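Local structure of transcription anti-terminator antagonist UpxZ (Bacteroides uniformis ATCC 8492, 4EPZ) at residues Glu57-Leu62 against Tyr92-Gln97. The protein probably antagonises transcription antitermination and so helps to regulate capsular polysaccharide synthesis. Residues are numbered along the deposited sequence; the frame is centred on the assembly and turned at random.
Sequences EEEGNL and YNIMSQ
Ile94, in the loop that follows helix 80-92, packs its side chain against the first turns of helix 56-72, meeting Glu59 and Gly60. The contact joins an interhelical loop to the N-terminal part of a helix, in a fold built of helices without strands. At Ile94 the CG1 branch lies between the backbone N and the carbonyl carbon (chi1 65°), and the extended chi2 carries CD1 straight out to the helix. This methyl lies on the helix backbone at Gly60, 3.4 Å from Gly60 N and 3.6 Å from Gly60 CA. Gly60 CA and Ile94 CA are 7.5 Å apart. The Glu59 side chain crosses that of Ile94 at a slant: Glu59 CG lies 3.9 Å from Ile94 CD1 and 4.1 Å from Ile94 CG2, so both branches of the isoleucine touch the same methylene. The Glu59 chain then bends at chi2 (66°), which leaves CG against the isoleucine while the carboxylate turns off to a salt bridge with Arg90 of helix 80-92. Ile94 also touches Ile56. No hydrogen bond crosses between the segments; the contact is small and buried, made of van der Waals contacts alone. Beyond Ile94, Met95, a selenomethionine, packs on Leu107 and Leu108, and Gln97 N bonds back to Ile94 O at 2.9 Å. Within the helix, Asn61 ND2 returns to Glu57 O at 2.9 Å, on the opposite face of that carbonyl from Asn61 N. Helix 56-72 is flanked by helix 5-20, on which Asn61 and Leu62 pack, and by helix 102-115, where Asn61 touches Leu103; the loop carrying Ile94 links helix 80-92, tied through Arg90 to Glu59, with that same helix 102-115.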
ATOM      1  N   GLU A  57      -9.018   3.053  12.642  1.00 18.22           N
ATOM      2  CA  GLU A  57      -9.022   1.816  11.826  1.00 17.85           C
ATOM      3  C   GLU A  57      -9.587   2.106  10.424  1.00 20.55           C
ATOM      4  O   GLU A  57      -9.053   1.612   9.431  1.00 20.76           O
ATOM      5  CB  GLU A  57      -9.827   0.709  12.552  1.00 19.78           C
ATOM      6  CG  GLU A  57      -9.797  -0.614  11.805  1.00 22.32           C
ATOM      7  CD  GLU A  57     -10.534  -1.797  12.424  1.00 20.63           C
ATOM      8  OE1 GLU A  57     -10.830  -1.757  13.635  1.00 23.26           O
ATOM      9  OE2 GLU A  57     -10.836  -2.752  11.675  1.00 22.62           O
ATOM     10  N   GLU A  58     -10.657   2.904  10.340  1.00 19.61           N
ATOM     11  CA  GLU A  58     -11.233   3.237   9.038  1.00 19.66           C
ATOM     12  C   GLU A  58     -10.214   4.081   8.237  1.00 22.10           C
ATOM     13  O   GLU A  58      -9.941   3.768   7.079  1.00 20.92           O
ATOM     14  CB  GLU A  58     -12.548   3.964   9.224  1.00 22.07           C
ATOM     15  CG  GLU A  58     -13.210   4.225   7.892  1.00 25.68           C
ATOM     16  CD  GLU A  58     -14.543   4.899   8.075  1.00 44.68           C
ATOM     17  OE1 GLU A  58     -14.547   6.100   8.421  1.00 30.81           O
ATOM     18  OE2 GLU A  58     -15.573   4.193   8.012  1.00 30.69           O
ATOM     19  N   GLU A  59      -9.614   5.095   8.888  1.00 19.84           N
ATOM     20  CA  GLU A  59      -8.576   5.925   8.283  1.00 19.85           C
ATOM     21  C   GLU A  59      -7.385   5.054   7.783  1.00 20.67           C
ATOM     22  O   GLU A  59      -6.947   5.256   6.656  1.00 20.23           O
ATOM     23  CB  GLU A  59      -8.125   7.024   9.270  1.00 21.82           C
ATOM     24  CG  GLU A  59      -7.061   8.002   8.741  1.00 23.55           C
ATOM     25  CD  GLU A  59      -7.392   8.950   7.592  1.00 32.66           C
ATOM     26  OE1 GLU A  59      -8.481   8.830   6.979  1.00 27.68           O
ATOM     27  OE2 GLU A  59      -6.569   9.864   7.344  1.00 25.82           O
ATOM     28  N   GLY A  60      -6.920   4.072   8.569  1.00 17.56           N
ATOM     29  CA  GLY A  60      -5.868   3.160   8.123  1.00 17.33           C
ATOM     30  C   GLY A  60      -6.254   2.423   6.847  1.00 19.26           C
ATOM     31  O   GLY A  60      -5.455   2.311   5.914  1.00 17.42           O
ATOM     32  N   ASN A  61      -7.481   1.877   6.799  1.00 16.28           N
ATOM     33  CA  ASN A  61      -7.935   1.117   5.626  1.00 15.35           C
ATOM     34  C   ASN A  61      -8.070   2.029   4.408  1.00 18.47           C
ATOM     35  O   ASN A  61      -7.731   1.607   3.299  1.00 18.58           O
ATOM     36  CB  ASN A  61      -9.265   0.435   5.929  1.00 16.69           C
ATOM     37  CG  ASN A  61      -9.008  -0.852   6.655  1.00 22.36           C
ATOM     38  OD1 ASN A  61      -8.499  -1.805   6.064  1.00 20.93           O
ATOM     39  ND2 ASN A  61      -9.292  -0.893   7.953  1.00 19.54           N
ATOM     40  N   LEU A  62      -8.597   3.260   4.615  1.00 17.82           N
ATOM     41  CA  LEU A  62      -8.705   4.237   3.524  1.00 20.05           C
ATOM     42  C   LEU A  62      -7.314   4.567   2.963  1.00 20.26           C
ATOM     43  O   LEU A  62      -7.101   4.538   1.739  1.00 19.21           O
ATOM     44  CB  LEU A  62      -9.365   5.517   4.052  1.00 22.51           C
ATOM     45  CG  LEU A  62     -10.886   5.579   4.120  1.00 31.21           C
ATOM     46  CD1 LEU A  62     -11.307   6.885   4.824  1.00 32.44           C
ATOM     47  CD2 LEU A  62     -11.501   5.584   2.690  1.00 36.60           C
ATOM     48  N   TYR A  92       1.326   8.815   8.653  1.00 16.18           N
ATOM     49  CA  TYR A  92       2.220   9.163   9.758  1.00 16.66           C
ATOM     50  C   TYR A  92       1.423   9.725  10.957  1.00 20.87           C
ATOM     51  O   TYR A  92       1.786   9.450  12.093  1.00 20.19           O
ATOM     52  CB  TYR A  92       3.257  10.191   9.307  1.00 18.03           C
ATOM     53  CG  TYR A  92       4.493   9.599   8.662  1.00 20.14           C
ATOM     54  CD1 TYR A  92       5.485   8.993   9.433  1.00 22.13           C
ATOM     55  CD2 TYR A  92       4.720   9.730   7.293  1.00 21.25           C
ATOM     56  CE1 TYR A  92       6.654   8.498   8.853  1.00 21.02           C
ATOM     57  CE2 TYR A  92       5.883   9.239   6.702  1.00 20.83           C
ATOM     58  CZ  TYR A  92       6.837   8.605   7.485  1.00 20.33           C
ATOM     59  OH  TYR A  92       7.993   8.175   6.900  1.00 19.21           O
ATOM     60  N   ASN A  93       0.293  10.399  10.707  1.00 17.96           N
ATOM     61  CA  ASN A  93      -0.539  10.947  11.783  1.00 19.19           C
ATOM     62  C   ASN A  93      -1.297   9.893  12.567  1.00 24.12           C
ATOM     63  O   ASN A  93      -1.777  10.205  13.662  1.00 23.83           O
ATOM     64  CB  ASN A  93      -1.529  11.975  11.230  1.00 22.71           C
ATOM     65  CG  ASN A  93      -0.879  13.250  10.783  1.00 28.82           C
ATOM     66  OD1 ASN A  93       0.282  13.556  11.107  1.00 26.48           O
ATOM     67  ND2 ASN A  93      -1.606  14.009   9.992  1.00 24.91           N
ATOM     68  N   ILE A  94      -1.456   8.671  12.038  1.00 18.25           N
ATOM     69  CA  ILE A  94      -2.198   7.660  12.812  1.00 18.35           C
ATOM     70  C   ILE A  94      -1.331   6.445  13.187  1.00 21.18           C
ATOM     71  O   ILE A  94      -1.784   5.631  13.987  1.00 21.13           O
ATOM     72  CB  ILE A  94      -3.477   7.180  12.035  1.00 21.18           C
ATOM     73  CG1 ILE A  94      -3.116   6.428  10.722  1.00 22.75           C
ATOM     74  CG2 ILE A  94      -4.455   8.339  11.836  1.00 23.67           C
ATOM     75  CD1 ILE A  94      -4.256   5.671  10.067  1.00 27.91           C
HETATM   76  N   MSE A  95      -0.145   6.256  12.546  1.00 19.00           N
HETATM   77  CA  MSE A  95       0.631   5.019  12.713  1.00 19.86           C
HETATM   78  C   MSE A  95       0.842   4.608  14.170  1.00 24.87           C
HETATM   79  O   MSE A  95       0.570   3.449  14.506  1.00 24.83           O
HETATM   80  CB  MSE A  95       2.000   5.125  11.985  1.00 21.52           C
HETATM   81  CG  MSE A  95       2.760   3.823  11.971  1.00 26.40           C
HETATM   82 SE   MSE A  95       1.875   2.616  10.745  0.75 30.50          SE
HETATM   83  CE  MSE A  95       2.684   3.240   9.175  1.00 25.42           C
ATOM     84  N   SER A  96       1.246   5.549  15.049  1.00 23.96           N
ATOM     85  CA  SER A  96       1.540   5.223  16.458  1.00 24.51           C
ATOM     86  C   SER A  96       0.278   4.781  17.245  1.00 27.15           C
ATOM     87  O   SER A  96       0.396   4.098  18.264  1.00 29.71           O
ATOM     88  CB  SER A  96       2.231   6.405  17.135  1.00 29.33           C
ATOM     89  OG  SER A  96       1.365   7.525  17.234  1.00 38.03           O
ATOM     90  N   GLN A  97      -0.916   5.101  16.751  1.00 19.59           N
ATOM     91  CA  GLN A  97      -2.156   4.719  17.430  1.00 20.24           C
ATOM     92  C   GLN A  97      -2.685   3.350  16.992  1.00 22.95           C
ATOM     93  O   GLN A  97      -3.544   2.785  17.660  1.00 22.70           O
ATOM     94  CB  GLN A  97      -3.217   5.766  17.157  1.00 21.34           C
ATOM     95  CG  GLN A  97      -2.907   7.142  17.786  1.00 28.53           C
ATOM     96  CD  GLN A  97      -3.976   8.117  17.344  1.00 42.37           C
ATOM     97  OE1 GLN A  97      -5.126   8.042  17.787  1.00 38.49           O
ATOM     98  NE2 GLN A  97      -3.652   8.976  16.389  1.00 32.07           N
TER